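Local atomic coordinates of DUF1881 domain-containing protein (Neurospora crassa, PDB entry 5Z6D), a protein that joins a betagamma-crystallin domain to an Ig-like domain and carries a calcium-binding site that the interface between the two domains probably renders inoperative. Residues Ile93-Lys98 with Phe196-Val201; Tyr108-Asp113 with Val120-Asn125. The protein carries 1 engineered substitution. All blocks are in the same frame, centred on the assembly; numbering follows the deposited sequence.

Contact 1. Residues Ile93-Lys98 with Phe196-Val201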
ATOM      1  N   ILE A  93       3.925   2.428  -1.800  1.00 15.09           N
ATOM      2  CA  ILE A  93       3.754   3.560  -0.912  1.00 16.18           C
ATOM      3  C   ILE A  93       2.696   3.197   0.114  1.00 16.40           C
ATOM      4  O   ILE A  93       1.558   2.836  -0.258  1.00 19.29           O
ATOM      5  CB  ILE A  93       3.321   4.843  -1.658  1.00 18.27           C
ATOM      6  CG1 ILE A  93       4.254   5.138  -2.836  1.00 19.09           C
ATOM      7  CG2 ILE A  93       3.301   6.040  -0.706  1.00 21.98           C
ATOM      8  CD1 ILE A  93       3.766   6.312  -3.699  1.00 22.14           C
ATOM      9  N   SER A  94       3.077   3.312   1.390  1.00 15.99           N
ATOM     10  CA  SER A  94       2.195   2.928   2.490  1.00 15.91           C
ATOM     11  C   SER A  94       2.161   3.953   3.624  1.00 19.74           C
ATOM     12  O   SER A  94       3.166   4.594   3.921  1.00 17.34           O
ATOM     13  CB  SER A  94       2.602   1.561   3.043  1.00 19.84           C
ATOM     14  OG  SER A  94       3.910   1.598   3.588  1.00 22.59           O
ATOM     15  N   PHE A  95       0.984   4.104   4.226  1.00 17.70           N
ATOM     16  CA  PHE A  95       0.743   5.006   5.360  1.00 15.85           C
ATOM     17  C   PHE A  95       0.287   4.249   6.602  1.00 16.84           C
ATOM     18  O   PHE A  95      -0.460   3.263   6.486  1.00 18.02           O
ATOM     19  CB  PHE A  95      -0.372   6.008   5.054  1.00 14.26           C
ATOM     20  CG  PHE A  95       0.013   7.164   4.191  1.00 16.55           C
ATOM     21  CD1 PHE A  95       1.326   7.445   3.869  1.00 18.82           C
ATOM     22  CD2 PHE A  95      -0.993   8.040   3.766  1.00 16.03           C
ATOM     23  CE1 PHE A  95       1.634   8.539   3.081  1.00 20.28           C
ATOM     24  CE2 PHE A  95      -0.694   9.131   2.977  1.00 23.06           C
ATOM     25  CZ  PHE A  95       0.613   9.396   2.640  1.00 19.39           C
ATOM     26  N   LEU A  96       0.682   4.736   7.778  1.00 16.01           N
ATOM     27  CA  LEU A  96       0.068   4.331   9.045  1.00 18.01           C
ATOM     28  C   LEU A  96      -0.422   5.599   9.758  1.00 18.64           C
ATOM     29  O   LEU A  96       0.352   6.541   9.947  1.00 22.62           O
ATOM     30  CB  LEU A  96       1.061   3.550   9.912  1.00 23.12           C
ATOM     31  CG  LEU A  96       0.512   2.897  11.186  1.00 25.00           C
ATOM     32  CD1 LEU A  96      -0.463   1.796  10.826  1.00 27.78           C
ATOM     33  CD2 LEU A  96       1.653   2.356  12.023  1.00 31.59           C
ATOM     34  N   PHE A  97      -1.696   5.614  10.153  1.00 17.58           N
ATOM     35  CA  PHE A  97      -2.331   6.823  10.676  1.00 18.02           C
ATOM     36  C   PHE A  97      -2.393   6.824  12.199  1.00 19.69           C
ATOM     37  O   PHE A  97      -3.006   5.940  12.806  1.00 19.52           O
ATOM     38  CB  PHE A  97      -3.734   6.971  10.087  1.00 17.80           C
ATOM     39  CG  PHE A  97      -4.440   8.252  10.475  1.00 17.72           C
ATOM     40  CD1 PHE A  97      -3.755   9.455  10.533  1.00 17.13           C
ATOM     41  CD2 PHE A  97      -5.808   8.253  10.750  1.00 16.04           C
ATOM     42  CE1 PHE A  97      -4.419  10.647  10.872  1.00 16.82           C
ATOM     43  CE2 PHE A  97      -6.475   9.445  11.099  1.00 16.78           C
ATOM     44  CZ  PHE A  97      -5.776  10.642  11.147  1.00 18.20           C
ATOM     45  N   LYS A  98      -1.751   7.825  12.795  1.00 19.19           N
ATOM     46  CA  LYS A  98      -1.695   7.967  14.245  1.00 19.36           C
ATOM     47  C   LYS A  98      -2.332   9.266  14.671  1.00 18.91           C
ATOM     48  O   LYS A  98      -2.515  10.186  13.865  1.00 22.58           O
ATOM     49  CB  LYS A  98      -0.248   7.907  14.757  1.00 20.68           C
ATOM     50  CG  LYS A  98       0.457   6.575  14.484  1.00 23.42           C
ATOM     51  CD  LYS A  98      -0.313   5.403  15.062  1.00 26.98           C
ATOM     52  CE  LYS A  98       0.455   4.092  14.901  1.00 32.61           C
ATOM     53  NZ  LYS A  98      -0.410   2.921  15.232  1.00 36.64           N
ATOM     54  N   PHE A 196       5.334   5.798   5.551  1.00 16.59           N
ATOM     55  CA  PHE A 196       5.207   7.028   6.321  1.00 16.36           C
ATOM     56  C   PHE A 196       4.195   6.841   7.441  1.00 20.14           C
ATOM     57  O   PHE A 196       3.103   6.304   7.227  1.00 21.32           O
ATOM     58  CB  PHE A 196       4.793   8.200   5.412  1.00 17.30           C
ATOM     59  CG  PHE A 196       5.707   8.394   4.232  1.00 18.83           C
ATOM     60  CD1 PHE A 196       6.806   9.232   4.321  1.00 21.77           C
ATOM     61  CD2 PHE A 196       5.487   7.712   3.046  1.00 21.05           C
ATOM     62  CE1 PHE A 196       7.653   9.398   3.239  1.00 18.86           C
ATOM     63  CE2 PHE A 196       6.329   7.870   1.964  1.00 20.45           C
ATOM     64  CZ  PHE A 196       7.414   8.716   2.059  1.00 20.81           C
ATOM     65  N   GLU A 197       4.569   7.289   8.633  1.00 19.55           N
ATOM     66  CA  GLU A 197       3.617   7.441   9.719  1.00 20.30           C
ATOM     67  C   GLU A 197       3.025   8.835   9.601  1.00 21.88           C
ATOM     68  O   GLU A 197       3.751   9.828   9.611  1.00 25.30           O
ATOM     69  CB  GLU A 197       4.305   7.235  11.065  1.00 27.29           C
ATOM     70  CG  GLU A 197       3.448   6.562  12.118  1.00 43.38           C
ATOM     71  CD  GLU A 197       4.249   6.195  13.353  1.00 53.35           C
ATOM     72  OE1 GLU A 197       4.543   7.106  14.155  1.00 56.63           O
ATOM     73  OE2 GLU A 197       4.591   5.003  13.514  1.00 55.11           O
ATOM     74  N   VAL A 198       1.712   8.915   9.437  1.00 16.90           N
ATOM     75  CA  VAL A 198       1.062  10.206   9.327  1.00 18.65           C
ATOM     76  C   VAL A 198       0.319  10.427  10.629  1.00 18.56           C
ATOM     77  O   VAL A 198      -0.515   9.607  11.006  1.00 18.70           O
ATOM     78  CB  VAL A 198       0.115  10.261   8.130  1.00 17.79           C
ATOM     79  CG1 VAL A 198      -0.708  11.559   8.143  1.00 21.31           C
ATOM     80  CG2 VAL A 198       0.910  10.106   6.827  1.00 20.13           C
ATOM     81  N   THR A 199       0.632  11.521  11.322  1.00 21.06           N
ATOM     82  CA  THR A 199       0.120  11.748  12.664  1.00 20.66           C
ATOM     83  C   THR A 199      -0.749  13.003  12.728  1.00 19.15           C
ATOM     84  O   THR A 199      -0.357  14.070  12.238  1.00 19.24           O
ATOM     85  CB  THR A 199       1.261  11.878  13.687  1.00 22.72           C
ATOM     86  OG1 THR A 199       2.026  10.664  13.708  1.00 23.35           O
ATOM     87  CG2 THR A 199       0.703  12.137  15.075  1.00 24.12           C
ATOM     88  N   LEU A 200      -1.937  12.864  13.317  1.00 18.49           N
ATOM     89  CA  LEU A 200      -2.783  14.017  13.623  1.00 20.01           C
ATOM     90  C   LEU A 200      -2.218  14.746  14.841  1.00 24.07           C
ATOM     91  O   LEU A 200      -2.243  14.221  15.944  1.00 24.02           O
ATOM     92  CB  LEU A 200      -4.235  13.590  13.881  1.00 18.72           C
ATOM     93  CG  LEU A 200      -5.222  14.741  14.086  1.00 20.01           C
ATOM     94  CD1 LEU A 200      -5.470  15.488  12.777  1.00 24.16           C
ATOM     95  CD2 LEU A 200      -6.531  14.249  14.664  1.00 23.55           C
ATOM     96  N   VAL A 201      -1.689  15.945  14.635  1.00 21.16           N
ATOM     97  CA  VAL A 201      -1.043  16.667  15.730  1.00 28.32           C
ATOM     98  C   VAL A 201      -1.945  17.776  16.280  1.00 27.61           C
ATOM     99  O   VAL A 201      -1.690  18.329  17.349  1.00 31.12           O
ATOM    100  CB  VAL A 201       0.314  17.262  15.291  1.00 31.96           C
ATOM    101  CG1 VAL A 201       1.338  16.141  15.054  1.00 32.77           C
ATOM    102  CG2 VAL A 201       0.149  18.109  14.043  1.00 34.46           C
TER

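Contact 2. Residues Tyr108-Asp113 with Val120-Asn125. Engineered in segment 120-125: Met-121 (natural residue Thr).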
ATOM      1  N   TYR A 108     -10.448   8.994  14.575  1.00 20.48           N
ATOM      2  CA  TYR A 108     -10.214   9.776  13.361  1.00 18.74           C
ATOM      3  C   TYR A 108      -9.970   8.866  12.188  1.00 22.88           C
ATOM      4  O   TYR A 108      -9.429   7.771  12.349  1.00 19.49           O
ATOM      5  CB  TYR A 108      -9.024  10.728  13.543  1.00 18.91           C
ATOM      6  CG  TYR A 108      -9.252  11.715  14.664  1.00 21.21           C
ATOM      7  CD1 TYR A 108     -10.060  12.823  14.475  1.00 25.10           C
ATOM      8  CD2 TYR A 108      -8.669  11.529  15.920  1.00 22.24           C
ATOM      9  CE1 TYR A 108     -10.287  13.728  15.502  1.00 24.53           C
ATOM     10  CE2 TYR A 108      -8.889  12.428  16.947  1.00 23.03           C
ATOM     11  CZ  TYR A 108      -9.702  13.527  16.730  1.00 25.02           C
ATOM     12  OH  TYR A 108      -9.926  14.432  17.744  1.00 27.14           O
ATOM     13  N   SER A 109     -10.399   9.308  11.011  1.00 17.95           N
ATOM     14  CA  SER A 109     -10.093   8.588   9.779  1.00 17.75           C
ATOM     15  C   SER A 109      -9.327   9.475   8.828  1.00 18.42           C
ATOM     16  O   SER A 109      -9.536  10.698   8.779  1.00 18.97           O
ATOM     17  CB  SER A 109     -11.368   8.066   9.113  1.00 19.26           C
ATOM     18  OG  SER A 109     -12.254   9.121   8.747  1.00 23.26           O
ATOM     19  N   LEU A 110      -8.436   8.829   8.086  1.00 16.75           N
ATOM     20  CA  LEU A 110      -7.707   9.428   6.998  1.00 14.75           C
ATOM     21  C   LEU A 110      -8.094   8.666   5.728  1.00 18.96           C
ATOM     22  O   LEU A 110      -7.743   7.498   5.558  1.00 18.64           O
ATOM     23  CB  LEU A 110      -6.212   9.357   7.258  1.00 15.75           C
ATOM     24  CG  LEU A 110      -5.308   9.797   6.117  1.00 19.44           C
ATOM     25  CD1 LEU A 110      -5.478  11.285   5.859  1.00 23.80           C
ATOM     26  CD2 LEU A 110      -3.864   9.462   6.490  1.00 20.24           C
ATOM     27  N   LYS A 111      -8.883   9.313   4.880  1.00 18.55           N
ATOM     28  CA  LYS A 111      -9.271   8.749   3.603  1.00 17.49           C
ATOM     29  C   LYS A 111      -8.298   9.219   2.538  1.00 19.03           C
ATOM     30  O   LYS A 111      -8.041  10.424   2.410  1.00 18.13           O
ATOM     31  CB  LYS A 111     -10.704   9.171   3.244  1.00 20.17           C
ATOM     32  CG  LYS A 111     -11.213   8.614   1.923  1.00 19.14           C
ATOM     33  CD  LYS A 111     -12.593   9.190   1.592  1.00 26.86           C
ATOM     34  CE  LYS A 111     -13.092   8.681   0.256  1.00 35.48           C
ATOM     35  NZ  LYS A 111     -14.155   9.559  -0.305  1.00 47.97           N
ATOM     36  N   VAL A 112      -7.758   8.268   1.781  1.00 13.10           N
ATOM     37  CA  VAL A 112      -6.771   8.571   0.771  1.00 14.51           C
ATOM     38  C   VAL A 112      -7.305   8.059  -0.556  1.00 20.12           C
ATOM     39  O   VAL A 112      -7.489   6.856  -0.725  1.00 19.74           O
ATOM     40  CB  VAL A 112      -5.411   7.905   1.092  1.00 18.15           C
ATOM     41  CG1 VAL A 112      -4.388   8.281   0.049  1.00 18.48           C
ATOM     42  CG2 VAL A 112      -4.914   8.315   2.469  1.00 17.35           C
ATOM     43  N   ASP A 113      -7.611   8.968  -1.482  1.00 17.88           N
ATOM     44  CA  ASP A 113      -8.275   8.555  -2.711  1.00 18.93           C
ATOM     45  C   ASP A 113      -7.277   8.136  -3.773  1.00 20.42           C
ATOM     46  O   ASP A 113      -7.131   8.805  -4.795  1.00 24.89           O
ATOM     47  CB  ASP A 113      -9.157   9.678  -3.253  1.00 24.52           C
ATOM     48  CG  ASP A 113     -10.550   9.657  -2.668  1.00 47.09           C
ATOM     49  OD1 ASP A 113     -10.903   8.653  -2.012  1.00 51.56           O
ATOM     50  OD2 ASP A 113     -11.294  10.639  -2.878  1.00 53.96           O
ATOM     51  N   VAL A 120      -8.459   4.159   0.138  1.00 17.80           N
ATOM     52  CA  VAL A 120      -8.093   3.556   1.413  1.00 15.54           C
ATOM     53  C   VAL A 120      -8.640   4.408   2.546  1.00 18.04           C
ATOM     54  O   VAL A 120      -8.562   5.630   2.495  1.00 20.89           O
ATOM     55  CB  VAL A 120      -6.569   3.427   1.544  1.00 19.68           C
ATOM     56  CG1 VAL A 120      -6.170   2.916   2.908  1.00 17.35           C
ATOM     57  CG2 VAL A 120      -6.039   2.474   0.469  1.00 20.88           C
ATOM     58  N   MET A 121      -9.218   3.758   3.544  1.00 15.47           N
ATOM     59  CA  MET A 121      -9.672   4.397   4.759  1.00 15.31           C
ATOM     60  C   MET A 121      -8.820   3.916   5.911  1.00 18.94           C
ATOM     61  O   MET A 121      -8.914   2.755   6.303  1.00 23.51           O
ATOM     62  CB  MET A 121     -11.143   4.073   5.003  1.00 23.32           C
ATOM     63  CG  MET A 121     -12.089   5.008   4.303  1.00 36.18           C
ATOM     64  SD  MET A 121     -12.192   6.539   5.237  1.00 38.68           S
ATOM     65  CE  MET A 121     -13.404   6.093   6.473  1.00 34.95           C
ATOM     66  N   LEU A 122      -7.955   4.789   6.422  1.00 16.33           N
ATOM     67  CA  LEU A 122      -7.107   4.460   7.562  1.00 18.44           C
ATOM     68  C   LEU A 122      -7.717   5.013   8.831  1.00 20.11           C
ATOM     69  O   LEU A 122      -8.224   6.122   8.827  1.00 20.50           O
ATOM     70  CB  LEU A 122      -5.710   5.032   7.380  1.00 21.54           C
ATOM     71  CG  LEU A 122      -4.971   4.555   6.133  1.00 25.26           C
ATOM     72  CD1 LEU A 122      -3.606   5.188   6.064  1.00 31.04           C
ATOM     73  CD2 LEU A 122      -4.865   3.044   6.167  1.00 32.56           C
ATOM     74  N   TYR A 123      -7.668   4.250   9.912  1.00 18.49           N
ATOM     75  CA  TYR A 123      -8.182   4.726  11.188  1.00 19.56           C
ATOM     76  C   TYR A 123      -7.056   4.958  12.172  1.00 22.51           C
ATOM     77  O   TYR A 123      -6.026   4.259  12.146  1.00 21.74           O
ATOM     78  CB  TYR A 123      -9.215   3.746  11.756  1.00 20.80           C
ATOM     79  CG  TYR A 123     -10.430   3.671  10.878  1.00 22.77           C
ATOM     80  CD1 TYR A 123     -11.492   4.555  11.053  1.00 23.32           C
ATOM     81  CD2 TYR A 123     -10.499   2.760   9.834  1.00 24.69           C
ATOM     82  CE1 TYR A 123     -12.603   4.511  10.217  1.00 23.93           C
ATOM     83  CE2 TYR A 123     -11.604   2.699   9.006  1.00 26.20           C
ATOM     84  CZ  TYR A 123     -12.653   3.575   9.200  1.00 23.41           C
ATOM     85  OH  TYR A 123     -13.743   3.511   8.365  1.00 29.60           O
ATOM     86  N   SER A 124      -7.244   5.948  13.040  1.00 17.77           N
ATOM     87  CA  SER A 124      -6.166   6.377  13.919  1.00 19.10           C
ATOM     88  C   SER A 124      -5.911   5.369  15.041  1.00 20.48           C
ATOM     89  O   SER A 124      -6.849   4.822  15.637  1.00 21.55           O
ATOM     90  CB  SER A 124      -6.473   7.769  14.501  1.00 20.53           C
ATOM     91  OG  SER A 124      -7.736   7.817  15.147  1.00 19.31           O
ATOM     92  N   ASN A 125      -4.632   5.154  15.326  1.00 20.81           N
ATOM     93  CA  ASN A 125      -4.225   4.327  16.460  1.00 23.07           C
ATOM     94  C   ASN A 125      -4.946   2.981  16.449  1.00 26.02           C
ATOM     95  O   ASN A 125      -5.465   2.531  17.474  1.00 31.28           O
ATOM     96  CB  ASN A 125      -4.494   5.066  17.769  1.00 24.47           C
ATOM     97  CG  ASN A 125      -3.745   6.387  17.866  1.00 20.89           C
ATOM     98  OD1 ASN A 125      -2.819   6.650  17.100  1.00 23.11           O
ATOM     99  ND2 ASN A 125      -4.148   7.229  18.820  1.00 25.37           N
TER

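Contact 1. Residues Ile93-Lys98 with Phe196-Val201
Val-198 O takes one hydrogen bond from the neighbouring parallel strand and has two carbons of Phe-97 close by. The amide of Lys-98 donates to it almost straight, N to O 2.8 Å with 172° at the hydrogen, while Phe-97 CA brings a C-H to the same oxygen at 3.3 Å. At the edge of the Phe-97 ring CD1 lies 3.3 Å from Val-198 O, near the ring plane; CG stands anti to the backbone N (chi1 -175°), which swings the ring beside its own carbonyl carbon. Amides of Phe-196, Leu-96, Val-198 and Leu-200 donate in turn to the carbonyls of Ser-94, Phe-196, Leu-96 and Lys-98, the alternating ladder of parallel strands. Phe-95, Phe-97, Phe-196 and Val-198 share one face. Here Val-198 CG2 sits over the centre of the Phe-95 ring, 3.9 Å from its centroid and 6° off the normal, a CH-pi contact, and Phe-196 CD2 meets the edge of that ring at CE1. Replacing Phe-95 by alanine removes the ring, which would probably leave Val-198 CG2 without its CH-pi partner and open a gap beside Phe-196. On the opposite face Lys-98 CG passes over Glu-197 CG at 3.8 Å; the chain then bends and sends NZ to Gly-127 O, stopping 5.7 Å short of Glu-197 OE2. Strand 91-99 is central in a mixed sheet, flanked by antiparallel 131-136 and parallel 195-200, with 186-190 beyond; Phe-95, Phe-97 and Leu-200 turn their side chains onto strand 108-112.

Contact 2. Residues Tyr108-Asp113 with Val120-Asn125
Each tyrosine ring meets a serine across the hairpin. Ser-124 OG lies at the edge of the Tyr-108 ring, 3.9 Å from CD2, and Ser-109 CB approaches Tyr-123 CE1 obliquely; the Tyr-123 ring also has a cation-pi partner in Lys-106. With chi1 at 54°, Ser-124 OG is tucked between its backbone N and carbonyl carbon, where it accepts the amide of Tyr-108 (N to OG 3.0 Å). Ser-124 N in turn donates to Tyr-108 O at 2.9 Å, a two-way grip that closes this end of the pairing. Leu-110 with Leu-122 and Val-112 with Val-120 are hydrogen-bonded antiparallel pairs, their apolar side chains on one face. On the other, the engineered Met-121 bends at chi2 and chi3: SD rests 3.6 Å from Lys-111 CB, and CE reaches Ser-109 CB at 3.9 Å. Ser-109 OG is hydrogen-bonded to Glu-152 OE2. The arrangement is a beta hairpin at the margin of a five-stranded antiparallel sheet in the Ig-like domain. Met-121 also makes a backbone bond with Glu-60 of the crystallin domain, and the side chain of Val-120 is about 9 Å from that of Gln-56, a residue of the calcium site, which holds no calcium here, consistent with an interface that disturbs the site.

Along the chain the order is 93-98, 108-113, 120-125, 196-201, which nests contact 2 inside the long loop closed by contact 1. Their centres are 9 Å apart, and they belong to different sheets, a mixed one and an antiparallel one, packed together as in an Ig-like sandwich. Phe-95 CB touches Leu-122 CD1 at 3.5 Å in the core between them. Beyond the hairpin strand the chain comes back to the first sheet, where Phe-97 O and Asn-125 N, 3.1 Å apart, probably share a hydrogen bond. Contact 1 joins the first and last strands of the Ig-like domain; contact 2 is the hairpin of the other sheet, whose outer strand meets the crystallin domain at Glu-60.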